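PDB 5Z6O: protease from Penicillium cyclopium, which cleaves peptide bonds as a subtilisin-type serine protease of the peptidase S8 family, probably acting on casein, gelatin and type IV collagen. Local coordinates for residues T24-D29 with L276-N281. Residues are numbered along the deposited sequence; the frame is centred on the assembly and turned at random.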
ATOM      1  N   THR A  24       8.120  19.537  -3.846  1.00 13.53           N
ATOM      2  CA  THR A  24       6.865  19.692  -4.567  1.00 17.31           C
ATOM      3  C   THR A  24       6.734  18.755  -5.743  1.00 16.57           C
ATOM      4  O   THR A  24       5.626  18.612  -6.253  1.00 14.67           O
ATOM      5  CB  THR A  24       6.693  21.125  -5.085  1.00 20.02           C
ATOM      6  OG1 THR A  24       7.783  21.435  -5.934  1.00 18.62           O
ATOM      7  CG2 THR A  24       6.643  22.119  -3.922  1.00 27.64           C
ATOM      8  N   ASP A  25       7.830  18.161  -6.204  1.00 12.54           N
ATOM      9  CA  ASP A  25       7.823  17.325  -7.396  1.00  8.63           C
ATOM     10  C   ASP A  25       8.106  15.876  -7.050  1.00 11.71           C
ATOM     11  O   ASP A  25       8.881  15.590  -6.147  1.00 12.57           O
ATOM     12  CB  ASP A  25       8.892  17.764  -8.387  1.00 12.56           C
ATOM     13  CG  ASP A  25       8.809  19.229  -8.716  1.00 20.01           C
ATOM     14  OD1 ASP A  25       7.726  19.821  -8.583  1.00 17.56           O
ATOM     15  OD2 ASP A  25       9.845  19.772  -9.118  1.00 19.22           O
ATOM     16  N   TYR A  26       7.515  14.971  -7.810  1.00  9.19           N
ATOM     17  CA  TYR A  26       7.773  13.538  -7.658  1.00  8.00           C
ATOM     18  C   TYR A  26       8.681  13.068  -8.794  1.00  9.72           C
ATOM     19  O   TYR A  26       8.356  13.252  -9.970  1.00 12.86           O
ATOM     20  CB  TYR A  26       6.438  12.792  -7.640  1.00  8.82           C
ATOM     21  CG  TYR A  26       6.557  11.278  -7.597  1.00 11.13           C
ATOM     22  CD1 TYR A  26       7.513  10.657  -6.809  1.00 11.95           C
ATOM     23  CD2 TYR A  26       5.673  10.479  -8.322  1.00  9.22           C
ATOM     24  CE1 TYR A  26       7.609   9.228  -6.783  1.00  7.48           C
ATOM     25  CE2 TYR A  26       5.761   9.085  -8.291  1.00 11.47           C
ATOM     26  CZ  TYR A  26       6.726   8.482  -7.510  1.00  8.08           C
ATOM     27  OH  TYR A  26       6.845   7.099  -7.492  1.00 10.35           O
ATOM     28  N   VAL A  27       9.823  12.479  -8.449  1.00  9.56           N
ATOM     29  CA  VAL A  27      10.847  12.078  -9.417  1.00 10.89           C
ATOM     30  C   VAL A  27      11.012  10.568  -9.313  1.00 10.07           C
ATOM     31  O   VAL A  27      11.215  10.051  -8.208  1.00 11.35           O
ATOM     32  CB  VAL A  27      12.197  12.778  -9.146  1.00 11.77           C
ATOM     33  CG1 VAL A  27      13.198  12.393 -10.230  1.00 13.80           C
ATOM     34  CG2 VAL A  27      12.008  14.294  -9.082  1.00 17.55           C
ATOM     35  N   TYR A  28      10.944   9.873 -10.455  1.00 12.13           N
ATOM     36  CA  TYR A  28      10.945   8.407 -10.441  1.00  9.20           C
ATOM     37  C   TYR A  28      11.505   7.904 -11.768  1.00 10.99           C
ATOM     38  O   TYR A  28      11.440   8.588 -12.780  1.00 12.24           O
ATOM     39  CB  TYR A  28       9.523   7.846 -10.175  1.00  8.37           C
ATOM     40  CG  TYR A  28       8.513   8.246 -11.242  1.00 11.34           C
ATOM     41  CD1 TYR A  28       7.835   9.478 -11.184  1.00 10.36           C
ATOM     42  CD2 TYR A  28       8.270   7.417 -12.326  1.00 10.41           C
ATOM     43  CE1 TYR A  28       6.927   9.851 -12.189  1.00 11.43           C
ATOM     44  CE2 TYR A  28       7.346   7.763 -13.315  1.00 13.25           C
ATOM     45  CZ  TYR A  28       6.711   8.995 -13.249  1.00 10.93           C
ATOM     46  OH  TYR A  28       5.805   9.270 -14.223  1.00 13.57           O
ATOM     47  N   ASP A  29      12.040   6.699 -11.766  1.00 11.29           N
ATOM     48  CA  ASP A  29      12.526   6.105 -13.013  1.00 12.68           C
ATOM     49  C   ASP A  29      11.372   5.694 -13.922  1.00 13.68           C
ATOM     50  O   ASP A  29      10.347   5.175 -13.462  1.00 11.75           O
ATOM     51  CB  ASP A  29      13.375   4.870 -12.708  1.00 10.83           C
ATOM     52  CG  ASP A  29      14.000   4.318 -13.937  1.00 13.92           C
ATOM     53  OD1 ASP A  29      14.964   4.962 -14.381  1.00 17.35           O
ATOM     54  OD2 ASP A  29      13.490   3.317 -14.497  1.00 11.00           O
ATOM     55  N   LEU A 276       9.802   5.981   4.186  1.00  5.63           N
ATOM     56  CA  LEU A 276       9.920   5.520   2.801  1.00  8.03           C
ATOM     57  C   LEU A 276      10.669   6.522   1.924  1.00  9.15           C
ATOM     58  O   LEU A 276      10.329   7.702   1.890  1.00  8.55           O
ATOM     59  CB  LEU A 276       8.513   5.328   2.233  1.00  6.45           C
ATOM     60  CG  LEU A 276       8.342   4.831   0.776  1.00  7.28           C
ATOM     61  CD1 LEU A 276       9.054   3.473   0.624  1.00  9.83           C
ATOM     62  CD2 LEU A 276       6.830   4.759   0.462  1.00  6.01           C
ATOM     63  N   TYR A 277      11.634   6.011   1.151  1.00  8.56           N
ATOM     64  CA  TYR A 277      12.419   6.791   0.186  1.00  8.67           C
ATOM     65  C   TYR A 277      12.689   5.910  -1.022  1.00  9.90           C
ATOM     66  O   TYR A 277      13.100   4.763  -0.842  1.00 11.41           O
ATOM     67  CB  TYR A 277      13.736   7.227   0.825  1.00 10.31           C
ATOM     68  CG  TYR A 277      14.627   7.974  -0.118  1.00  9.51           C
ATOM     69  CD1 TYR A 277      14.216   9.180  -0.682  1.00 10.21           C
ATOM     70  CD2 TYR A 277      15.874   7.475  -0.454  1.00  9.49           C
ATOM     71  CE1 TYR A 277      15.062   9.871  -1.585  1.00 13.59           C
ATOM     72  CE2 TYR A 277      16.706   8.148  -1.314  1.00 17.69           C
ATOM     73  CZ  TYR A 277      16.301   9.331  -1.883  1.00 16.91           C
ATOM     74  OH  TYR A 277      17.153   9.984  -2.754  1.00 18.15           O
ATOM     75  N   ASN A 278      12.474   6.423  -2.251  1.00  7.72           N
ATOM     76  CA  ASN A 278      12.556   5.550  -3.427  1.00  8.49           C
ATOM     77  C   ASN A 278      13.972   5.407  -3.985  1.00 13.45           C
ATOM     78  O   ASN A 278      14.147   4.676  -4.957  1.00 13.49           O
ATOM     79  CB  ASN A 278      11.568   6.015  -4.557  1.00  9.34           C
ATOM     80  CG  ASN A 278      12.007   7.297  -5.286  1.00  9.49           C
ATOM     81  OD1 ASN A 278      11.384   7.683  -6.287  1.00 13.18           O
ATOM     82  ND2 ASN A 278      13.023   7.959  -4.796  1.00  7.80           N
ATOM     83  N   GLY A 279      14.974   6.068  -3.398  1.00 10.53           N
ATOM     84  CA  GLY A 279      16.350   5.845  -3.792  1.00 14.22           C
ATOM     85  C   GLY A 279      16.789   6.577  -5.046  1.00 20.65           C
ATOM     86  O   GLY A 279      17.826   6.230  -5.625  1.00 20.52           O
ATOM     87  N   ILE A 280      16.033   7.573  -5.487  1.00 16.41           N
ATOM     88  CA  ILE A 280      16.254   8.142  -6.816  1.00 18.12           C
ATOM     89  C   ILE A 280      17.489   9.030  -6.824  1.00 25.92           C
ATOM     90  O   ILE A 280      18.129   9.175  -7.868  1.00 24.83           O
ATOM     91  CB  ILE A 280      15.005   8.905  -7.297  1.00 17.55           C
ATOM     92  CG1 ILE A 280      15.107   9.244  -8.784  1.00 22.17           C
ATOM     93  CG2 ILE A 280      14.797  10.152  -6.450  1.00 17.67           C
ATOM     94  CD1 ILE A 280      14.880   8.051  -9.714  1.00 19.92           C
ATOM     95  N   ASN A 281      17.848   9.602  -5.671  1.00 21.37           N
ATOM     96  CA  ASN A 281      19.005  10.488  -5.492  1.00 35.49           C
ATOM     97  C   ASN A 281      18.991  11.639  -6.506  1.00 41.06           C
ATOM     98  O   ASN A 281      19.906  11.818  -7.318  1.00 39.54           O
ATOM     99  CB  ASN A 281      20.296   9.675  -5.562  1.00 37.01           C
ATOM    100  CG  ASN A 281      20.433   8.712  -4.393  1.00 47.10           C
ATOM    101  OD1 ASN A 281      20.239   9.092  -3.239  1.00 52.82           O
ATOM    102  ND2 ASN A 281      20.763   7.460  -4.689  1.00 48.14           N
TER
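I280 lays its side chain across the edge of strand 26-29, at about a right angle to V27. With CG1 anti to the backbone N (chi1 -168°), the isoleucine sets this branch beside the valine, CG1 of I280 lying 4.0 Å from CG1 of V27. The CD1 methyl of I280 ends 3.8 Å from the amide N of D29, and the same CD1 of I280 is 4.0 Å from the carbonyl C of Y28. The shorter branch also reaches the strand backbone, CG2 of I280 being 4.0 Å from the carbonyl O of V27. In this subtilase, strand 26-29 pairs antiparallel with strand 2-5 in a two-stranded N-terminal sheet, and the loop after strand 274-275 packs on the edge facing away from strand 2-5, where V27 O and D29 N lie; the site is remote from the catalytic residues. N2 and Y240 also touch I280, and the hydroxyl of Y240 is hydrogen-bonded to the amide N of D29. Shortened to an alanine, this residue would probably leave a gap beside CG1 of V27 and deprive the peptide between Y28 and D29 of its methyl cover. N278 crosses the side chain of Y26 obliquely, amide and ring planes 34° apart. That tyrosine's own hydroxyl is tied to the carbonyl O of V88, while one face of its ring takes CD1 of Y28, 3.6 Å above the plane and toward the rim.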